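Local coordinates for protein exoribonuclease II, mitochondrial (Candida glabrata, PDB 6F3H) that degrades RNA from its 3' end as the exoribonuclease of the mitochondrial degradosome mtEXO, probably with magnesium at its RNB-type active site, at residues 256-261 against 295-300; 264-269 against 314-319; 153-158 against 229-234; 27-32 against 240-245; 756-761 against 784-789. The protein carries 1 engineered substitution. All blocks are in the same frame, centred on the assembly; numbering follows the deposited sequence.

Interaction 1. Residues 256-261 against 295-300; sequences LFYQEV and IRTLLN
Tyr258 reaches across to Thr297 and Leu298 with the far end of its ring, while Phe257 next to it meets the methyl of Thr297. The hydroxyl of Tyr258 lies over the backbone of the second helix, its OH 3.5 Å from Leu298 CA. Beside it, Tyr258 CE1 rests 4.1 Å from Leu298 CD1, and the two side chains run obliquely across one another. Phe257 and Thr297 approach from opposite directions; with Phe257 CG anti to the backbone N (chi1 168°) the ring is carried toward helix 293-303, and CZ lies 3.8 Å from Thr297 CG2. That methyl is shared with Tyr258, whose OH also lies 3.8 Å from Thr297 CG2. These two aromatics bridge a helix pair of the all-helical region, helix 251-281 against helix 293-303, whose short segments approach to 11.6 Å with their directions 120° apart. The gap is wide for direct backbone packing, and long flat side chains span it. In the next layer the aromatics brace each other, Phe257 CD2 sitting over the centre of one face of the Tyr258 ring. Val261 CG2 lies over a face of Phe257, toward its rim. The phenol oxygen is held by a hydrogen bond to Asp301 OD2, one turn further along helix 293-303, and helix 311-322 adds Leu313 against Tyr258 and Ile317 against Leu298.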
# COMPACT_ATOMS: atom_id res chain seq x y z
N LEU A 256 18.45 17.57 -14.95
CA LEU A 256 18.96 18.69 -15.71
C LEU A 256 18.03 19.89 -15.61
O LEU A 256 18.48 21.00 -15.35
CB LEU A 256 19.15 18.28 -17.16
CG LEU A 256 19.48 19.51 -18.00
CD1 LEU A 256 20.99 19.79 -17.95
CD2 LEU A 256 18.96 19.37 -19.43
N PHE A 257 16.72 19.66 -15.71
CA PHE A 257 15.78 20.76 -15.59
C PHE A 257 16.03 21.55 -14.32
O PHE A 257 16.20 22.77 -14.36
CB PHE A 257 14.35 20.22 -15.59
CG PHE A 257 13.30 21.25 -15.20
CD1 PHE A 257 12.82 22.16 -16.12
CD2 PHE A 257 12.79 21.29 -13.91
CE1 PHE A 257 11.84 23.11 -15.76
CE2 PHE A 257 11.82 22.23 -13.55
CZ PHE A 257 11.35 23.14 -14.48
N TYR A 258 16.13 20.86 -13.18
CA TYR A 258 16.27 21.62 -11.95
C TYR A 258 17.65 22.23 -11.81
O TYR A 258 17.81 23.19 -11.06
CB TYR A 258 15.86 20.77 -10.74
CG TYR A 258 14.35 20.86 -10.55
CD1 TYR A 258 13.74 22.06 -10.23
CD2 TYR A 258 13.52 19.76 -10.73
CE1 TYR A 258 12.35 22.19 -10.08
CE2 TYR A 258 12.11 19.88 -10.59
CZ TYR A 258 11.54 21.11 -10.26
OH TYR A 258 10.18 21.28 -10.10
N GLN A 259 18.67 21.73 -12.53
CA GLN A 259 19.94 22.44 -12.53
C GLN A 259 19.80 23.80 -13.20
O GLN A 259 20.30 24.80 -12.68
CB GLN A 259 21.02 21.63 -13.22
CG GLN A 259 21.81 20.84 -12.27
CD GLN A 259 22.93 20.14 -12.97
OE1 GLN A 259 22.97 20.09 -14.21
NE2 GLN A 259 23.83 19.54 -12.20
N GLU A 260 19.13 23.85 -14.36
CA GLU A 260 18.97 25.12 -15.06
C GLU A 260 18.13 26.09 -14.26
O GLU A 260 18.39 27.31 -14.26
CB GLU A 260 18.35 24.89 -16.44
CG GLU A 260 19.03 23.80 -17.22
CD GLU A 260 18.42 23.59 -18.61
OE1 GLU A 260 19.18 23.36 -19.58
OE2 GLU A 260 17.18 23.66 -18.74
N VAL A 261 17.13 25.57 -13.56
CA VAL A 261 16.27 26.39 -12.71
C VAL A 261 17.08 27.09 -11.64
O VAL A 261 16.97 28.31 -11.45
CB VAL A 261 15.19 25.50 -12.09
CG1 VAL A 261 14.44 26.26 -11.05
CG2 VAL A 261 14.29 24.95 -13.18
N ILE A 295 8.73 28.61 -12.34
CA ILE A 295 8.62 28.65 -10.89
C ILE A 295 7.32 28.03 -10.43
O ILE A 295 7.26 27.40 -9.37
CB ILE A 295 8.74 30.10 -10.39
CG1 ILE A 295 10.09 30.68 -10.79
CG2 ILE A 295 8.49 30.15 -8.89
CD1 ILE A 295 10.40 32.00 -10.11
N ARG A 296 6.25 28.20 -11.18
CA ARG A 296 5.05 27.51 -10.77
C ARG A 296 5.34 26.03 -10.70
O ARG A 296 5.05 25.37 -9.69
CB ARG A 296 3.92 27.81 -11.72
CG ARG A 296 3.38 29.18 -11.52
CD ARG A 296 2.02 29.28 -12.08
NE ARG A 296 1.92 29.21 -13.53
CZ ARG A 296 1.06 29.96 -14.21
NH1 ARG A 296 0.29 30.81 -13.56
NH2 ARG A 296 0.98 29.88 -15.53
N THR A 297 6.01 25.52 -11.73
CA THR A 297 6.45 24.13 -11.76
C THR A 297 7.17 23.76 -10.49
O THR A 297 6.96 22.69 -9.91
CB THR A 297 7.38 23.89 -12.94
OG1 THR A 297 6.66 24.08 -14.17
CG2 THR A 297 7.91 22.49 -12.89
N LEU A 298 8.08 24.62 -10.06
CA LEU A 298 8.87 24.29 -8.90
C LEU A 298 7.99 24.19 -7.67
O LEU A 298 8.04 23.19 -6.95
CB LEU A 298 9.95 25.35 -8.72
CG LEU A 298 10.41 25.55 -7.29
CD1 LEU A 298 11.24 24.38 -6.84
CD2 LEU A 298 11.24 26.77 -7.25
N LEU A 299 7.13 25.18 -7.45
CA LEU A 299 6.22 25.13 -6.31
C LEU A 299 5.35 23.89 -6.38
O LEU A 299 5.09 23.23 -5.37
CB LEU A 299 5.31 26.34 -6.30
CG LEU A 299 6.05 27.65 -6.19
CD1 LEU A 299 5.08 28.77 -6.55
CD2 LEU A 299 6.63 27.77 -4.81
N ASN A 300 4.93 23.56 -7.58
CA ASN A 300 4.11 22.38 -7.77
C ASN A 300 4.87 21.13 -7.36
O ASN A 300 4.38 20.34 -6.54
CB ASN A 300 3.68 22.34 -9.22
CG ASN A 300 2.77 21.21 -9.51
OD1 ASN A 300 1.73 21.05 -8.88
ND2 ASN A 300 3.15 20.39 -10.47

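Interaction 2. Residues 264-269 against 314-319; sequences RLESND and TTIISK
Ile316 offers two different branches to helix 251-281, one to Leu265 and one to Glu266. Its CG2 methyl touches Leu265 CD1 at 3.8 Å. The other branch, CG1 with CD1, swings away from the carbonyl carbon (chi1 -74°) and bends again at chi2 -67°, which carries CD1 toward Glu266. There the methyl lies 4.0 Å from Glu266 CG and 3.9 Å from Glu266 OE1, so it rests against the acidic side chain, which crosses it at a slant, in plain van der Waals contact. Glu266 is stretched out beyond CG (chi2 174°), and this extension is what brings its end across to the isoleucine. Leu265 sits deeper, with Tyr294 and Ile295 of helix 293-303 also against it. Just past this point helix 251-281 is kinked where the backbone N atoms of Asn268 and Asp269 have no bond to the turn before. On the partner helix, Ser318 folds its hydroxyl back to Thr314 O at 3.1 Å, from above the carbonyl plane, and the same oxygen takes the Ser318 amide. Leu265 and Ile316 form an apolar seam, edged by a carboxylate, of the kind found where helices pack in a helical bundle, here 251-281, 293-303 and 311-322.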
# COMPACT_ATOMS: atom_id res chain seq x y z
N ARG A 264 19.25 29.79 -13.14
CA ARG A 264 18.62 31.02 -13.59
C ARG A 264 18.13 31.85 -12.41
O ARG A 264 18.02 33.08 -12.52
CB ARG A 264 17.52 30.71 -14.62
CG ARG A 264 16.74 31.94 -15.03
CD ARG A 264 16.17 31.83 -16.42
NE ARG A 264 16.03 33.18 -16.99
CZ ARG A 264 15.02 34.00 -16.72
NH1 ARG A 264 14.98 35.22 -17.27
NH2 ARG A 264 14.04 33.61 -15.92
N LEU A 265 17.89 31.22 -11.28
CA LEU A 265 17.35 31.94 -10.14
C LEU A 265 18.39 32.59 -9.24
O LEU A 265 18.04 33.53 -8.51
CB LEU A 265 16.51 30.98 -9.31
CG LEU A 265 15.15 30.67 -9.90
CD1 LEU A 265 14.40 29.98 -8.84
CD2 LEU A 265 14.42 31.93 -10.32
N GLU A 266 19.64 32.13 -9.26
CA GLU A 266 20.69 32.67 -8.39
C GLU A 266 21.58 33.73 -9.04
O GLU A 266 22.28 34.47 -8.33
CB GLU A 266 21.56 31.53 -7.89
CG GLU A 266 20.95 30.80 -6.73
CD GLU A 266 21.75 29.58 -6.34
OE1 GLU A 266 21.50 29.04 -5.24
OE2 GLU A 266 22.64 29.17 -7.13
N SER A 267 21.58 33.79 -10.37
CA SER A 267 22.43 34.73 -11.08
C SER A 267 22.05 36.16 -10.74
O SER A 267 20.90 36.46 -10.40
CB SER A 267 22.32 34.49 -12.58
OG SER A 267 21.12 35.05 -13.05
N ASN A 268 23.05 37.04 -10.83
CA ASN A 268 22.89 38.47 -10.52
C ASN A 268 22.24 38.64 -9.17
O ASN A 268 21.28 39.40 -8.99
CB ASN A 268 22.14 39.21 -11.61
CG ASN A 268 22.93 39.28 -12.90
OD1 ASN A 268 23.92 38.56 -13.07
ND2 ASN A 268 22.51 40.16 -13.80
N ASP A 269 22.80 37.91 -8.21
CA ASP A 269 22.36 37.91 -6.83
C ASP A 269 20.84 37.79 -6.78
O ASP A 269 20.12 38.72 -6.44
CB ASP A 269 22.88 39.15 -6.12
CG ASP A 269 24.39 39.15 -6.05
OD1 ASP A 269 24.97 38.22 -5.44
OD2 ASP A 269 25.00 40.06 -6.65
N THR A 314 14.94 23.61 -1.48
CA THR A 314 14.25 24.13 -0.32
C THR A 314 14.80 25.50 0.05
O THR A 314 14.05 26.41 0.42
CB THR A 314 14.41 23.18 0.85
OG1 THR A 314 14.06 21.86 0.42
CG2 THR A 314 13.47 23.60 1.94
N THR A 315 16.11 25.68 -0.06
CA THR A 315 16.67 26.98 0.26
C THR A 315 16.19 28.02 -0.73
O THR A 315 15.78 29.12 -0.34
CB THR A 315 18.19 26.91 0.26
OG1 THR A 315 18.63 26.29 1.47
CG2 THR A 315 18.74 28.30 0.20
N ILE A 316 16.25 27.70 -2.02
CA ILE A 316 15.68 28.57 -3.04
C ILE A 316 14.29 29.00 -2.63
O ILE A 316 13.95 30.18 -2.61
CB ILE A 316 15.65 27.86 -4.39
CG1 ILE A 316 17.05 27.76 -4.98
CG2 ILE A 316 14.80 28.64 -5.33
CD1 ILE A 316 17.61 29.06 -5.37
N ILE A 317 13.47 28.03 -2.24
CA ILE A 317 12.09 28.33 -1.90
C ILE A 317 12.02 29.18 -0.64
O ILE A 317 11.16 30.05 -0.53
CB ILE A 317 11.32 27.01 -1.75
CG1 ILE A 317 11.04 26.42 -3.15
CG2 ILE A 317 10.10 27.22 -0.93
CD1 ILE A 317 10.50 25.03 -3.18
N SER A 318 12.92 28.95 0.31
CA SER A 318 12.96 29.80 1.50
C SER A 318 13.22 31.25 1.13
O SER A 318 12.55 32.16 1.61
CB SER A 318 14.05 29.30 2.46
OG SER A 318 13.71 28.05 3.02
N LYS A 319 14.17 31.46 0.21
CA LYS A 319 14.52 32.81 -0.24
C LYS A 319 13.33 33.49 -0.89
O LYS A 319 13.08 34.68 -0.67
CB LYS A 319 15.69 32.73 -1.21
CG LYS A 319 17.07 32.63 -0.54
CD LYS A 319 18.16 32.13 -1.46
CE LYS A 319 19.52 32.66 -1.03
NZ LYS A 319 19.52 33.21 0.35

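Interaction 3. Residues 153-158 against 229-234; sequences ELIHRY and NLWGSV
His156 passes over Trp231 and ends at the carbonyl of Leu230. Its CB begins the contact, lying 3.6 Å from Trp231 CZ2, and CG follows at the same rim of the indole. With CG anti to the backbone N (chi1 -177°), the imidazole is directed outward from helix 123-159 toward the start of strand 231-237. CD2 then hangs over the tryptophan face, 3.7 Å from Trp231 CZ2, making a T-shaped pair in which the imidazole edge points at the six-membered ring and the planes stand at 87°. NE2, at the tip, reaches Leu230 O at 2.8 Å. This hydrogen bond is weak and bent, with an angle of 123° at the hydrogen, although the oxygen lies in the plane of the imidazole. Leu230 CD2 covers one face of the histidine, toward its rim. From the same helix Ile155 CD1 abuts the indole edge, 3.6 Å from Trp231 CH2, while Trp231 NE1 is bonded to Gln225 OE1 on helix 212-226. Leu249 O is a second, also weak, acceptor for His156 NE2. Two carbonyl oxygens around one nitrogen in a buried place are consistent with NE2 carrying the proton, and with the indole face meeting a polarised C-H at CD2.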
# COMPACT_ATOMS: atom_id res chain seq x y z
N GLU A 153 25.68 6.26 -10.92
CA GLU A 153 25.59 7.20 -12.02
C GLU A 153 25.53 6.44 -13.35
O GLU A 153 24.82 6.84 -14.28
CB GLU A 153 26.77 8.17 -11.99
N LEU A 154 26.25 5.33 -13.43
CA LEU A 154 26.35 4.62 -14.70
C LEU A 154 25.06 3.90 -15.03
O LEU A 154 24.41 4.18 -16.04
CB LEU A 154 27.51 3.63 -14.66
CG LEU A 154 27.72 2.81 -15.93
CD1 LEU A 154 27.47 3.59 -17.23
CD2 LEU A 154 29.13 2.28 -15.93
N ILE A 155 24.67 2.93 -14.19
CA ILE A 155 23.47 2.20 -14.53
C ILE A 155 22.27 3.09 -14.47
O ILE A 155 21.26 2.78 -15.09
CB ILE A 155 23.32 0.98 -13.62
CG1 ILE A 155 23.42 1.39 -12.16
CG2 ILE A 155 24.39 0.04 -13.92
CD1 ILE A 155 22.19 1.96 -11.55
N HIS A 156 22.34 4.23 -13.77
CA HIS A 156 21.27 5.19 -13.94
C HIS A 156 21.12 5.55 -15.42
O HIS A 156 20.01 5.86 -15.86
CB HIS A 156 21.50 6.46 -13.13
CG HIS A 156 20.37 7.44 -13.24
ND1 HIS A 156 20.15 8.20 -14.37
CD2 HIS A 156 19.37 7.75 -12.38
CE1 HIS A 156 19.07 8.95 -14.19
NE2 HIS A 156 18.58 8.69 -12.99
N ARG A 157 22.20 5.51 -16.19
CA ARG A 157 22.07 5.76 -17.63
C ARG A 157 21.28 4.65 -18.33
O ARG A 157 20.58 4.93 -19.31
CB ARG A 157 23.44 5.96 -18.27
CG ARG A 157 23.39 6.98 -19.38
CD ARG A 157 24.71 7.15 -20.09
NE ARG A 157 25.57 5.98 -19.97
CZ ARG A 157 26.83 6.03 -19.55
NH1 ARG A 157 27.57 4.92 -19.47
NH2 ARG A 157 27.36 7.19 -19.20
N TYR A 158 21.33 3.42 -17.83
CA TYR A 158 20.63 2.33 -18.52
C TYR A 158 19.20 2.14 -18.02
O TYR A 158 18.31 1.75 -18.80
CB TYR A 158 21.43 1.02 -18.40
CG TYR A 158 22.74 0.99 -19.18
CD1 TYR A 158 23.91 1.53 -18.64
CD2 TYR A 158 22.82 0.40 -20.44
CE1 TYR A 158 25.10 1.49 -19.35
CE2 TYR A 158 24.01 0.37 -21.15
CZ TYR A 158 25.15 0.91 -20.60
OH TYR A 158 26.34 0.88 -21.30
N ASN A 229 18.41 14.71 -7.82
CA ASN A 229 17.17 14.41 -8.53
C ASN A 229 17.40 13.32 -9.55
O ASN A 229 16.88 13.35 -10.67
CB ASN A 229 16.58 15.66 -9.17
CG ASN A 229 16.33 16.74 -8.17
OD1 ASN A 229 16.97 17.81 -8.20
ND2 ASN A 229 15.41 16.47 -7.24
N LEU A 230 18.18 12.34 -9.15
CA LEU A 230 18.44 11.19 -9.99
C LEU A 230 17.60 9.98 -9.61
O LEU A 230 17.34 9.13 -10.47
CB LEU A 230 19.93 10.83 -9.92
CG LEU A 230 20.93 11.88 -10.35
CD1 LEU A 230 22.32 11.41 -9.98
CD2 LEU A 230 20.79 12.11 -11.84
N TRP A 231 17.17 9.90 -8.36
CA TRP A 231 16.36 8.81 -7.86
C TRP A 231 15.25 9.41 -7.01
O TRP A 231 15.42 10.47 -6.40
CB TRP A 231 17.20 7.82 -7.04
CG TRP A 231 18.53 7.50 -7.68
CD1 TRP A 231 19.68 8.20 -7.55
CD2 TRP A 231 18.83 6.39 -8.53
NE1 TRP A 231 20.69 7.61 -8.29
CE2 TRP A 231 20.19 6.50 -8.90
CE3 TRP A 231 18.08 5.32 -9.03
CZ2 TRP A 231 20.82 5.58 -9.74
CZ3 TRP A 231 18.70 4.41 -9.86
CH2 TRP A 231 20.06 4.55 -10.20
N GLY A 232 14.14 8.71 -6.93
CA GLY A 232 13.05 9.12 -6.08
C GLY A 232 13.26 8.59 -4.68
O GLY A 232 14.35 8.18 -4.30
N SER A 233 12.21 8.67 -3.89
CA SER A 233 12.27 8.12 -2.55
C SER A 233 12.40 6.61 -2.59
O SER A 233 11.85 5.93 -3.47
CB SER A 233 11.04 8.49 -1.73
OG SER A 233 10.85 9.89 -1.70
N VAL A 234 13.08 6.11 -1.58
CA VAL A 234 13.19 4.70 -1.31
C VAL A 234 12.04 4.32 -0.38
O VAL A 234 11.92 4.85 0.73
CB VAL A 234 14.54 4.39 -0.65
CG1 VAL A 234 14.56 2.99 -0.11
CG2 VAL A 234 15.65 4.63 -1.64

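Interaction 4. Residues 27-32 against 240-245; sequences AELLRT and LLSPTT
Leu29 and Leu240 bring their CA atoms to 5.5 Å, the nearest CA pair between the short helix 27-31 and the turn that leads into strand 242-248. Leu240 does most of the touching. Its CD2 methyl is pressed against the helix backbone, 3.7 Å from Leu30 CA and 3.9 Å from Leu29 O, and its CD1 meets Leu30 CD1 at 3.7 Å. The first side-chain bond of Leu30 points away from residues 240-245 overall, yet CB lies 4.2 Å from Leu240 CD2, and chi2 of 67° leaves CD1 close to Leu240 CD1. The turn belongs to the hairpin of strands 231-237 and 242-248, where Leu241 and Ser242 together face one residue of the partner strand, a G1 beta bulge. Leu241 takes a left-handed backbone conformation there (phi 52°, psi 52°). Within the bulge, Ser242 meets Leu29 CD1 by van der Waals contact, through CB at 4.0 Å and OG at 3.8 Å. Parts of the chain distant in sequence enclose this small leucine cluster: Phe677 lies against both Leu30 and Leu240, Trp733 of helix 725-761 against Leu240, and Pro680 against Leu30. The carbonyl ends are held, Leu240 O by Arg84 NH1 and Leu30 O by Asn636 ND2.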
# COMPACT_ATOMS: atom_id res chain seq x y z
N ALA A 27 14.19 -13.87 1.22
CA ALA A 27 13.10 -14.64 1.79
C ALA A 27 13.12 -14.66 3.32
O ALA A 27 12.07 -14.80 3.95
CB ALA A 27 13.15 -16.05 1.24
N GLU A 28 14.30 -14.58 3.94
CA GLU A 28 14.28 -14.62 5.40
C GLU A 28 13.67 -13.36 5.99
O GLU A 28 13.29 -13.35 7.18
CB GLU A 28 15.71 -14.84 5.95
N LEU A 29 13.52 -12.31 5.17
CA LEU A 29 12.79 -11.12 5.57
C LEU A 29 11.33 -11.44 5.79
O LEU A 29 10.72 -11.03 6.78
CB LEU A 29 12.92 -10.06 4.49
CG LEU A 29 14.34 -9.56 4.28
CD1 LEU A 29 14.44 -8.67 3.04
CD2 LEU A 29 14.81 -8.83 5.55
N LEU A 30 10.76 -12.16 4.84
CA LEU A 30 9.37 -12.58 4.96
C LEU A 30 9.20 -13.57 6.10
O LEU A 30 8.24 -13.47 6.87
CB LEU A 30 8.90 -13.16 3.62
CG LEU A 30 8.74 -12.26 2.37
CD1 LEU A 30 10.01 -11.72 1.85
CD2 LEU A 30 8.11 -13.01 1.25
N ARG A 31 10.15 -14.50 6.28
CA ARG A 31 9.95 -15.52 7.31
C ARG A 31 10.17 -14.98 8.71
O ARG A 31 9.70 -15.60 9.67
CB ARG A 31 10.90 -16.69 7.09
CG ARG A 31 10.58 -17.49 5.87
CD ARG A 31 11.38 -18.77 5.82
NE ARG A 31 11.45 -19.28 4.45
CZ ARG A 31 10.46 -19.94 3.85
NH1 ARG A 31 9.32 -20.19 4.49
NH2 ARG A 31 10.62 -20.37 2.60
N THR A 32 10.81 -13.85 8.85
CA THR A 32 11.17 -13.36 10.16
C THR A 32 10.56 -11.99 10.38
O THR A 32 10.27 -11.26 9.44
CB THR A 32 12.69 -13.30 10.32
N LEU A 240 8.07 -6.37 6.23
CA LEU A 240 9.43 -6.83 6.10
C LEU A 240 10.43 -5.85 6.67
O LEU A 240 11.57 -6.26 6.92
CB LEU A 240 9.76 -7.02 4.63
CG LEU A 240 8.79 -7.79 3.75
CD1 LEU A 240 9.48 -8.05 2.40
CD2 LEU A 240 8.30 -9.08 4.41
N LEU A 241 10.05 -4.59 6.82
CA LEU A 241 10.95 -3.50 7.25
C LEU A 241 12.19 -3.47 6.38
O LEU A 241 13.32 -3.48 6.86
CB LEU A 241 11.31 -3.60 8.73
CG LEU A 241 10.23 -3.46 9.80
CD1 LEU A 241 10.72 -3.85 11.18
CD2 LEU A 241 9.75 -2.04 9.83
N SER A 242 11.97 -3.43 5.08
CA SER A 242 13.07 -3.45 4.14
C SER A 242 12.66 -2.67 2.91
O SER A 242 11.46 -2.60 2.60
CB SER A 242 13.44 -4.88 3.77
OG SER A 242 14.06 -4.90 2.52
N PRO A 243 13.61 -2.11 2.17
CA PRO A 243 13.24 -1.29 1.02
C PRO A 243 12.70 -2.11 -0.13
O PRO A 243 13.22 -3.18 -0.46
CB PRO A 243 14.56 -0.62 0.64
CG PRO A 243 15.62 -1.53 1.21
CD PRO A 243 15.03 -1.96 2.51
N THR A 244 11.67 -1.58 -0.77
CA THR A 244 11.03 -2.30 -1.87
C THR A 244 11.43 -1.75 -3.22
O THR A 244 11.82 -2.51 -4.11
CB THR A 244 9.50 -2.26 -1.73
OG1 THR A 244 9.03 -0.92 -1.82
CG2 THR A 244 9.04 -2.86 -0.41
N THR A 245 11.42 -0.43 -3.39
CA THR A 245 11.53 0.09 -4.73
C THR A 245 12.04 1.51 -4.63
O THR A 245 12.02 2.12 -3.56
CB THR A 245 10.18 0.01 -5.43
OG1 THR A 245 10.33 0.29 -6.83
CG2 THR A 245 9.23 1.00 -4.77

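Interaction 5. Residues 756-761 against 784-789; sequences KHLEQS and PEYSYA
Leu758 and Ala789 are the nearest CA pair, 8.8 Å apart, where the end of helix 725-761 faces residues 784-789, which have no regular secondary structure. That loop joins strands 778-782 and 790-794 of the C-terminal five-stranded sheet, consistent with the OB-fold S1 domain of RNase II relatives. Helix 725-761 ends near this sheet, so the contact sets it against the loop between the second and third strands. The main reach from the loop is Tyr786, which meets both His757 and Leu758, the two coming to the same side of its ring. Its hydroxyl lies at the edge of the imidazole, near that ring's plane, and His757 NE2 gives it a weak, bent hydrogen bond of 3.3 Å, 132° at the hydrogen. His757 holds its ring out toward the loop because CG is anti to the backbone N (chi1 158°), and the two side chains cross at about a right angle. Leu758 slides past the same tyrosine in the opposite direction, its CD2 3.8 Å from Tyr786 CZ. Phe596 adds a third ring to the group, edge-to-face with Tyr786 and also meeting His757, while Thr754, a turn back on the helix, touches Tyr786 and Ala789. The other leucine branch serves the far end of the loop: Leu758 CD1 stands 4.2 Å from Ala789 CB.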
# COMPACT_ATOMS: atom_id res chain seq x y z
N LYS A 756 -8.42 19.74 5.45
CA LYS A 756 -8.99 20.87 4.72
C LYS A 756 -10.40 21.17 5.21
O LYS A 756 -10.85 22.32 5.20
CB LYS A 756 -8.99 20.57 3.22
CG LYS A 756 -9.23 21.76 2.27
CD LYS A 756 -8.57 21.55 0.87
CE LYS A 756 -8.90 22.70 -0.13
NZ LYS A 756 -8.99 22.29 -1.60
N HIS A 757 -11.10 20.15 5.69
CA HIS A 757 -12.41 20.34 6.28
C HIS A 757 -12.30 20.96 7.67
O HIS A 757 -13.02 21.91 7.99
CB HIS A 757 -13.13 19.01 6.35
CG HIS A 757 -14.22 18.98 7.37
ND1 HIS A 757 -15.41 19.64 7.18
CD2 HIS A 757 -14.30 18.39 8.58
CE1 HIS A 757 -16.18 19.45 8.23
NE2 HIS A 757 -15.53 18.69 9.09
N LEU A 758 -11.40 20.43 8.49
CA LEU A 758 -11.21 20.98 9.83
C LEU A 758 -10.83 22.45 9.74
O LEU A 758 -11.15 23.23 10.65
CB LEU A 758 -10.12 20.22 10.57
CG LEU A 758 -10.47 18.76 10.83
CD1 LEU A 758 -9.54 18.21 11.88
CD2 LEU A 758 -11.92 18.59 11.23
N GLU A 759 -10.18 22.83 8.64
CA GLU A 759 -9.90 24.23 8.39
C GLU A 759 -11.18 24.99 8.07
O GLU A 759 -11.48 26.02 8.69
CB GLU A 759 -8.93 24.35 7.21
CG GLU A 759 -7.46 24.22 7.54
CD GLU A 759 -6.59 24.66 6.36
OE1 GLU A 759 -7.13 24.70 5.23
OE2 GLU A 759 -5.38 24.96 6.55
N GLN A 760 -11.97 24.48 7.12
CA GLN A 760 -13.19 25.18 6.76
C GLN A 760 -14.16 25.25 7.93
O GLN A 760 -14.90 26.23 8.06
CB GLN A 760 -13.83 24.49 5.55
N SER A 761 -14.16 24.25 8.82
CA SER A 761 -15.14 24.21 9.90
C SER A 761 -14.77 25.09 11.09
O SER A 761 -15.63 25.34 11.93
CB SER A 761 -15.32 22.77 10.40
OG SER A 761 -14.26 22.44 11.29
N PRO A 784 -10.97 10.54 17.57
CA PRO A 784 -11.93 9.45 17.47
C PRO A 784 -12.91 9.71 16.34
O PRO A 784 -13.26 8.78 15.60
CB PRO A 784 -12.59 9.46 18.84
CG PRO A 784 -11.61 10.16 19.72
CD PRO A 784 -11.04 11.22 18.87
N GLU A 785 -13.33 10.96 16.17
CA GLU A 785 -14.32 11.21 15.15
C GLU A 785 -13.75 11.03 13.74
O GLU A 785 -14.51 10.73 12.82
CB GLU A 785 -14.90 12.63 15.33
N TYR A 786 -12.43 11.13 13.57
CA TYR A 786 -11.84 11.08 12.24
C TYR A 786 -10.64 10.15 12.23
O TYR A 786 -9.74 10.28 13.07
CB TYR A 786 -11.36 12.43 11.74
CG TYR A 786 -12.38 13.52 11.72
CD1 TYR A 786 -12.67 14.26 12.86
CD2 TYR A 786 -13.05 13.82 10.54
CE1 TYR A 786 -13.59 15.28 12.81
CE2 TYR A 786 -13.97 14.82 10.49
CZ TYR A 786 -14.24 15.55 11.62
OH TYR A 786 -15.17 16.54 11.53
N SER A 787 -10.57 9.30 11.22
CA SER A 787 -9.47 8.36 11.15
C SER A 787 -8.18 9.01 10.66
O SER A 787 -7.09 8.64 11.12
CB SER A 787 -9.87 7.18 10.25
OG SER A 787 -10.90 6.40 10.84
N TYR A 788 -8.27 9.99 9.75
CA TYR A 788 -7.10 10.56 9.09
C TYR A 788 -6.73 11.93 9.63
O TYR A 788 -5.96 12.65 9.00
CB TYR A 788 -7.33 10.64 7.59
CG TYR A 788 -7.44 9.27 7.00
CD1 TYR A 788 -6.59 8.25 7.39
CD2 TYR A 788 -8.42 8.99 6.06
CE1 TYR A 788 -6.69 6.99 6.85
CE2 TYR A 788 -8.54 7.74 5.50
CZ TYR A 788 -7.67 6.73 5.90
OH TYR A 788 -7.80 5.47 5.35
N ALA A 789 -7.28 12.29 10.76
CA ALA A 789 -6.86 13.47 11.47
C ALA A 789 -5.96 12.97 12.58
O ALA A 789 -6.41 12.68 13.69
CB ALA A 789 -8.06 14.24 12.01

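From the N terminus, interaction 4 closes the longest loop, tying helix 27-31 to the hairpin strand 242-248 some 200 residues on. Interaction 3 nests inside it, fixing helix 123-159 to strand 231-237, the neighbour of 242-248 in the same sheet; the two contacts touch through Val234 and Pro243. Strand 242-248 leads into helix 251-281, which serves both interactions 1 and 2. Their segments alternate along the chain, so these loops cross, binding helices 293-303 and 311-322 to one long helix, with Leu298 against Ile317 between them. Asn229 and Tyr258 join interactions 3 and 1. Interaction 5 follows separately, closing a short loop at the C-terminal sheet.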